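PDB 3WIW: glycosyl hydrolase family 88 from Pedobacter heparinus, which acts as an unsaturated glucuronyl hydrolase specific for heparin, probably cleaving unsaturated glucuronyl residues from the fragments that lyases leave behind. Local coordinates for residues D91-L94 / A95-K99; A39-Q42 / L43-A47; D378-Y381 / L382-L385. All coordinates share one frame; numbering follows the deposited sequence.

Contact 1. Residues D91-L94 / A95-K99; sequences DKNL and AAEAK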
loop_
_atom_site.group_PDB
_atom_site.type_symbol
_atom_site.label_atom_id
_atom_site.label_comp_id
_atom_site.label_asym_id
_atom_site.label_seq_id
_atom_site.Cartn_x
_atom_site.Cartn_y
_atom_site.Cartn_z
ATOM N N ASP A 91 -10.890 -11.072 17.329
ATOM C CA ASP A 91 -11.504 -10.210 18.323
ATOM C C ASP A 91 -12.736 -9.534 17.733
ATOM O O ASP A 91 -12.617 -8.635 16.898
ATOM C CB ASP A 91 -10.481 -9.165 18.776
ATOM C CG ASP A 91 -10.979 -8.310 19.915
ATOM O OD1 ASP A 91 -12.209 -8.157 20.075
ATOM O OD2 ASP A 91 -10.121 -7.785 20.648
ATOM N N LYS A 92 -13.915 -9.947 18.198
ATOM C CA LYS A 92 -15.163 -9.406 17.676
ATOM C C LYS A 92 -15.304 -7.901 17.869
ATOM O O LYS A 92 -15.960 -7.231 17.074
ATOM C CB LYS A 92 -16.358 -10.153 18.262
ATOM C CG LYS A 92 -16.400 -11.598 17.816
ATOM C CD LYS A 92 -16.633 -11.676 16.314
ATOM C CE LYS A 92 -16.631 -13.112 15.811
ATOM N NZ LYS A 92 -17.157 -13.194 14.422
ATOM N N ASN A 93 -14.659 -7.351 18.893
ATOM C CA ASN A 93 -14.717 -5.908 19.053
ATOM C C ASN A 93 -14.044 -5.178 17.881
ATOM O O ASN A 93 -14.516 -4.118 17.434
ATOM C CB ASN A 93 -14.086 -5.471 20.368
ATOM C CG ASN A 93 -14.056 -3.970 20.503
ATOM O OD1 ASN A 93 -15.103 -3.324 20.593
ATOM N ND2 ASN A 93 -12.864 -3.401 20.482
ATOM N N LEU A 94 -12.939 -5.732 17.385
ATOM C CA LEU A 94 -12.259 -5.134 16.246
ATOM C C LEU A 94 -13.112 -5.199 14.976
ATOM O O LEU A 94 -13.064 -4.286 14.171
ATOM C CB LEU A 94 -10.875 -5.748 16.024
ATOM C CG LEU A 94 -9.816 -5.420 17.086
ATOM C CD1 LEU A 94 -8.475 -5.952 16.628
ATOM C CD2 LEU A 94 -9.759 -3.911 17.369
ATOM N N ALA A 95 -13.910 -6.248 14.810
ATOM C CA ALA A 95 -14.829 -6.307 13.667
ATOM C C ALA A 95 -15.921 -5.233 13.778
ATOM O O ALA A 95 -16.300 -4.607 12.786
ATOM C CB ALA A 95 -15.440 -7.689 13.542
ATOM N N ALA A 96 -16.420 -5.023 14.991
ATOM C CA ALA A 96 -17.433 -3.996 15.223
ATOM C C ALA A 96 -16.852 -2.607 14.948
ATOM O O ALA A 96 -17.501 -1.764 14.324
ATOM C CB ALA A 96 -18.003 -4.090 16.638
ATOM N N GLU A 97 -15.634 -2.361 15.428
ATOM C CA GLU A 97 -14.982 -1.085 15.176
ATOM C C GLU A 97 -14.688 -0.916 13.692
ATOM O O GLU A 97 -14.865 0.168 13.137
ATOM C CB GLU A 97 -13.696 -0.962 16.000
ATOM C CG GLU A 97 -13.915 -0.942 17.517
ATOM C CD GLU A 97 -14.379 0.405 18.046
ATOM O OE1 GLU A 97 -14.899 1.232 17.262
ATOM O OE2 GLU A 97 -14.218 0.633 19.263
ATOM N N ALA A 98 -14.239 -1.982 13.035
ATOM C CA ALA A 98 -13.962 -1.884 11.605
ATOM C C ALA A 98 -15.219 -1.491 10.830
ATOM O O ALA A 98 -15.141 -0.659 9.946
ATOM C CB ALA A 98 -13.371 -3.175 11.061
ATOM N N LYS A 99 -16.370 -2.034 11.205
ATOM C CA LYS A 99 -17.638 -1.672 10.565
ATOM C C LYS A 99 -17.917 -0.161 10.745
ATOM O O LYS A 99 -18.205 0.544 9.774
ATOM C CB LYS A 99 -18.762 -2.509 11.153
ATOM C CG LYS A 99 -20.133 -2.141 10.636
ATOM C CD LYS A 99 -21.208 -3.050 11.204
ATOM C CE LYS A 99 -22.537 -2.683 10.600
ATOM N NZ LYS A 99 -23.657 -3.484 11.153
HETATM O O HOH W 1 -12.144 -0.615 20.515
#
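Asn93 and Glu97, one helical turn apart, face each other through a shared water at the start of helix 92-103, one of the helices of the alpha6/alpha6-barrel. Asp91 holds the N-cap position just before this helix. Asp91 OD1 accepts from Asn93 N at 2.8 Å, which ties up an amide of the first turn; the donor comes to the anti side of the carboxylate, somewhat out of its plane.

Among the backbone bonds, the one from Ala95 N to Asp91 O is long and weak, 3.4 Å. The following bonds are shorter: Glu97 N lies 2.9 Å from Asn93 O and Ala98 N 2.8 Å from Leu94 O.

Van der Waals contact is mostly of side-chain carbons with carbonyl oxygens. Glu97 CG, anti to its own carbonyl carbon (chi1 -64°), is swung back along the helix and rests 3.2 Å from Asn93 O. Leu94 packs against Leu43 and Thr44 of helix 30-49, and Glu97 reaches Ala47 of the same helix.

The polar ends do not meet directly. The Asn93 amide and Glu97 carboxylate planes stand 80° apart, and Glu97 OE1 makes a salt bridge with Arg100. The other oxygen, Glu97 OE2, accepts from the bridging water at 2.7 Å, while Asn93 ND2 donates to that same water at 2.9 Å.

Contact 2. Residues A39-Q42 / L43-A47; sequences AVIQ and LTRAA
Thr44 doubles back on Val40, one turn earlier in helix 30-49, and its side chain stays close to the backbone from root to tip. Thr44 CB is close to two carbonyl oxygens of the preceding turn, those of Val40 and Ile41, at 3.4 Å from Val40 O. From there the branches part. Thr44 OG1 sits beside the residue's own backbone N and anti to the carbonyl carbon (chi1 -60°), which brings the hydroxyl round to Val40 O at 2.7 Å; this is the bond in which OG1 is the donor. CG2 takes the position anti to the backbone N.

Val40 O also accepts from Thr44 N at 2.9 Å, so a single residue supplies both donors. This is the familiar way in which a threonine within an alpha-helix returns its hydroxyl to the carbonyl four residues back. The two donors reach the oxygen from opposite faces of the carbonyl plane, with OG1 37° out of it. The hydroxyl's proton is used within the helix, and Thr44 also packs against Leu94 of helix 92-103. Val40 CG1 passes at an angle, 4.1 Å from Thr44 OG1.

Leu43 and Arg45 also fold back on the preceding turn. Leu43 CG approaches Ala39 O at 3.3 Å before its methyl groups carry on toward helices 77-89 and 375-392, and Arg45 CG stands 3.3 Å from Ile41 O. Gln42 points elsewhere: its OE1 accepts from Gly350 N, and its NE2 donates to the carbonyl oxygens of Glu351 and Phe355.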
loop_
_atom_site.group_PDB
_atom_site.type_symbol
_atom_site.label_atom_id
_atom_site.label_comp_id
_atom_site.label_asym_id
_atom_site.label_seq_id
_atom_site.Cartn_x
_atom_site.Cartn_y
_atom_site.Cartn_z
ATOM N N ALA A 39 -0.389 -5.117 18.537
ATOM C CA ALA A 39 -1.192 -4.497 17.496
ATOM C C ALA A 39 -2.672 -4.460 17.874
ATOM O O ALA A 39 -3.349 -3.449 17.665
ATOM C CB ALA A 39 -0.987 -5.220 16.176
ATOM N N VAL A 40 -3.164 -5.550 18.446
ATOM C CA VAL A 40 -4.561 -5.616 18.861
ATOM C C VAL A 40 -4.853 -4.566 19.935
ATOM O O VAL A 40 -5.873 -3.878 19.873
ATOM C CB VAL A 40 -4.909 -7.032 19.338
ATOM C CG1 VAL A 40 -6.300 -7.070 19.943
ATOM C CG2 VAL A 40 -4.836 -7.993 18.155
ATOM N N ILE A 41 -3.952 -4.414 20.904
ATOM C CA ILE A 41 -4.137 -3.388 21.932
ATOM C C ILE A 41 -4.153 -1.986 21.322
ATOM O O ILE A 41 -5.030 -1.162 21.642
ATOM C CB ILE A 41 -3.053 -3.478 23.026
ATOM C CG1 ILE A 41 -3.257 -4.742 23.856
ATOM C CG2 ILE A 41 -3.114 -2.273 23.946
ATOM C CD1 ILE A 41 -2.043 -5.120 24.677
ATOM N N GLN A 42 -3.199 -1.716 20.439
ATOM C CA GLN A 42 -3.108 -0.405 19.805
ATOM C C GLN A 42 -4.397 -0.077 19.054
ATOM O O GLN A 42 -4.961 1.014 19.220
ATOM C CB GLN A 42 -1.899 -0.350 18.868
ATOM C CG GLN A 42 -0.532 -0.390 19.587
ATOM C CD GLN A 42 -0.287 0.828 20.479
ATOM O OE1 GLN A 42 -0.870 0.950 21.552
ATOM N NE2 GLN A 42 0.569 1.749 20.018
ATOM N N LEU A 43 -4.872 -1.026 18.243
ATOM C CA LEU A 43 -6.075 -0.831 17.456
ATOM C C LEU A 43 -7.290 -0.654 18.351
ATOM O O LEU A 43 -8.170 0.152 18.050
ATOM C CB LEU A 43 -6.295 -2.016 16.518
ATOM C CG LEU A 43 -5.308 -2.096 15.358
ATOM C CD1 LEU A 43 -5.525 -3.397 14.581
ATOM C CD2 LEU A 43 -5.394 -0.862 14.433
ATOM N N THR A 44 -7.351 -1.409 19.444
ATOM C CA THR A 44 -8.462 -1.287 20.380
ATOM C C THR A 44 -8.524 0.132 20.945
ATOM O O THR A 44 -9.587 0.766 20.956
ATOM C CB THR A 44 -8.337 -2.307 21.520
ATOM O OG1 THR A 44 -8.343 -3.625 20.966
ATOM C CG2 THR A 44 -9.466 -2.164 22.544
ATOM N N ARG A 45 -7.378 0.644 21.377
ATOM C CA ARG A 45 -7.319 1.988 21.927
ATOM C C ARG A 45 -7.577 3.044 20.844
ATOM O O ARG A 45 -8.265 4.035 21.098
ATOM C CB ARG A 45 -5.948 2.239 22.562
ATOM C CG ARG A 45 -5.583 1.331 23.735
ATOM C CD ARG A 45 -6.429 1.580 24.958
ATOM N NE ARG A 45 -6.445 2.964 25.452
ATOM C CZ ARG A 45 -5.528 3.534 26.239
ATOM N NH1 ARG A 45 -4.432 2.887 26.629
ATOM N NH2 ARG A 45 -5.703 4.789 26.634
ATOM N N ALA A 46 -7.004 2.859 19.653
ATOM C CA ALA A 46 -7.235 3.804 18.559
ATOM C C ALA A 46 -8.727 3.933 18.235
ATOM O O ALA A 46 -9.255 5.043 18.090
ATOM C CB ALA A 46 -6.464 3.381 17.327
ATOM N N ALA A 47 -9.411 2.798 18.121
ATOM C CA ALA A 47 -10.828 2.824 17.735
ATOM C C ALA A 47 -11.714 3.445 18.830
ATOM O O ALA A 47 -12.779 3.969 18.543
ATOM C CB ALA A 47 -11.295 1.428 17.371
#

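Contact 3. Residues D378-Y381 / L382-L385; sequences DYYY and LEAL
Leu385 leans across the Tyr381 ring, lying over one face of it. Leu385 CD1 makes an off-centre CH-pi contact, 4.2 Å from the ring centroid and 29° off the normal, and CG also lies over this face, offset toward the rim but less so than CD1. Because Tyr381 CG is anti to the backbone N (chi1 173°) whereas Leu385 CG is anti to its carbonyl carbon, the ring runs out beside the helix and the leucine leans back over it. Leu382 adds CD2, 3.8 Å from Tyr381 CD2, and the hydroxyl of Tyr381 is hydrogen-bonded to Ser341 OG.

Glu383 takes a different course, reaching two other tyrosines with different oxygens. It lies side by side with Tyr380, pointing the same way, and Glu383 OE2 meets the ring at the edge, 3.6 Å from Tyr380 CD1, with the carboxylate turned 80° from the ring plane. Glu383 meets Tyr379 at a slant, and a water joins the polar ends, 2.8 Å from Glu383 OE1 and 2.7 Å from Tyr379 OH, which is also hydrogen-bonded to Asn127 ND2. The tyrosines themselves are packed together, with Tyr379 CD2 over the centre of the Tyr380 ring. The buried carboxylate is well supplied with partners: Tyr84 at OE1, Tyr253 and Ser314 at OE2. These bonds would probably stabilise its charge.

All of this is interior to the alpha6/alpha6-barrel. Tyr380 comes within about 4 Å, side chain to side chain, of Trp250, a predicted substrate-binding residue. Around helix 375-392, Leu382 packs on helices 30-49 and 77-89, while Tyr380 and Ala384 lie against helix 306-322.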
loop_
_atom_site.group_PDB
_atom_site.type_symbol
_atom_site.label_atom_id
_atom_site.label_comp_id
_atom_site.label_asym_id
_atom_site.label_seq_id
_atom_site.Cartn_x
_atom_site.Cartn_y
_atom_site.Cartn_z
ATOM N N ASP A 378 1.060 0.824 8.947
ATOM C CA ASP A 378 0.413 -0.146 9.824
ATOM C C ASP A 378 -0.439 -1.141 9.022
ATOM O O ASP A 378 -0.431 -2.346 9.334
ATOM C CB ASP A 378 -0.480 0.539 10.862
ATOM C CG ASP A 378 0.283 1.384 11.867
ATOM O OD1 ASP A 378 1.530 1.389 11.875
ATOM O OD2 ASP A 378 -0.382 2.024 12.709
ATOM N N TYR A 379 -1.155 -0.656 8.001
ATOM C CA TYR A 379 -2.013 -1.491 7.198
ATOM C C TYR A 379 -1.194 -2.575 6.506
ATOM O O TYR A 379 -1.505 -3.778 6.620
ATOM C CB TYR A 379 -2.706 -0.597 6.182
ATOM C CG TYR A 379 -3.558 -1.358 5.199
ATOM C CD1 TYR A 379 -4.893 -1.704 5.492
ATOM C CD2 TYR A 379 -3.045 -1.731 3.939
ATOM C CE1 TYR A 379 -5.682 -2.380 4.561
ATOM C CE2 TYR A 379 -3.832 -2.419 3.006
ATOM C CZ TYR A 379 -5.147 -2.731 3.328
ATOM O OH TYR A 379 -5.959 -3.380 2.440
ATOM N N TYR A 380 -0.124 -2.180 5.810
ATOM C CA TYR A 380 0.674 -3.169 5.081
ATOM C C TYR A 380 1.488 -4.063 6.011
ATOM O O TYR A 380 1.734 -5.221 5.689
ATOM C CB TYR A 380 1.521 -2.540 3.949
ATOM C CG TYR A 380 0.617 -2.023 2.850
ATOM C CD1 TYR A 380 -0.077 -2.901 2.000
ATOM C CD2 TYR A 380 0.381 -0.655 2.720
ATOM C CE1 TYR A 380 -0.956 -2.433 1.015
ATOM C CE2 TYR A 380 -0.494 -0.169 1.746
ATOM C CZ TYR A 380 -1.167 -1.069 0.900
ATOM O OH TYR A 380 -2.044 -0.573 -0.013
ATOM N N TYR A 381 1.851 -3.556 7.189
ATOM C CA TYR A 381 2.495 -4.396 8.179
ATOM C C TYR A 381 1.573 -5.507 8.674
ATOM O O TYR A 381 1.959 -6.678 8.693
ATOM C CB TYR A 381 2.970 -3.533 9.345
ATOM C CG TYR A 381 3.514 -4.294 10.527
ATOM C CD1 TYR A 381 4.703 -5.018 10.432
ATOM C CD2 TYR A 381 2.858 -4.262 11.743
ATOM C CE1 TYR A 381 5.237 -5.701 11.552
ATOM C CE2 TYR A 381 3.368 -4.926 12.862
ATOM C CZ TYR A 381 4.553 -5.644 12.755
ATOM O OH TYR A 381 5.043 -6.300 13.863
ATOM N N LEU A 382 0.332 -5.171 9.036
ATOM C CA LEU A 382 -0.575 -6.239 9.457
ATOM C C LEU A 382 -0.908 -7.171 8.290
ATOM O O LEU A 382 -1.062 -8.388 8.493
ATOM C CB LEU A 382 -1.849 -5.708 10.126
ATOM C CG LEU A 382 -1.635 -4.979 11.456
ATOM C CD1 LEU A 382 -2.965 -4.851 12.163
ATOM C CD2 LEU A 382 -0.621 -5.696 12.358
ATOM N N GLU A 383 -0.998 -6.646 7.071
ATOM C CA GLU A 383 -1.231 -7.515 5.915
ATOM C C GLU A 383 -0.097 -8.525 5.797
ATOM O O GLU A 383 -0.325 -9.726 5.596
ATOM C CB GLU A 383 -1.326 -6.682 4.657
ATOM C CG GLU A 383 -1.779 -7.482 3.454
ATOM C CD GLU A 383 -1.829 -6.595 2.251
ATOM O OE1 GLU A 383 -2.912 -6.054 1.973
ATOM O OE2 GLU A 383 -0.779 -6.388 1.596
ATOM N N ALA A 384 1.138 -8.048 5.982
ATOM C CA ALA A 384 2.300 -8.928 5.926
ATOM C C ALA A 384 2.288 -9.981 7.050
ATOM O O ALA A 384 2.596 -11.161 6.818
ATOM C CB ALA A 384 3.592 -8.096 5.954
ATOM N N LEU A 385 1.917 -9.569 8.262
ATOM C CA LEU A 385 1.799 -10.523 9.363
ATOM C C LEU A 385 0.764 -11.607 9.040
ATOM O O LEU A 385 0.983 -12.784 9.314
ATOM C CB LEU A 385 1.402 -9.843 10.672
ATOM C CG LEU A 385 2.387 -8.841 11.271
ATOM C CD1 LEU A 385 2.008 -8.509 12.698
ATOM C CD2 LEU A 385 3.816 -9.351 11.240
HETATM O O HOH W 2 -4.536 -4.466 0.361
#

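Overall arrangement
All three contacts lie within single helices, but at different depths. Contact 3 is wholly buried, its centre about 9 Å from that of the chain; contacts 1 and 2 are partly exposed, about 22 and 20 Å out. Contact 2 touches both others: Leu43 and Ala39 pack on Leu382, while Leu43, Thr44 and Ala47 meet helix 92-103. Contacts 1 and 3 do not touch, their nearest atoms being about 7 Å apart. The chemistry follows depth. The outer contacts feature a cap, a bridging water and a hydroxyl turned back on the helix; in the core, a carboxylate beside tyrosine rings is bonded to several hydroxyls.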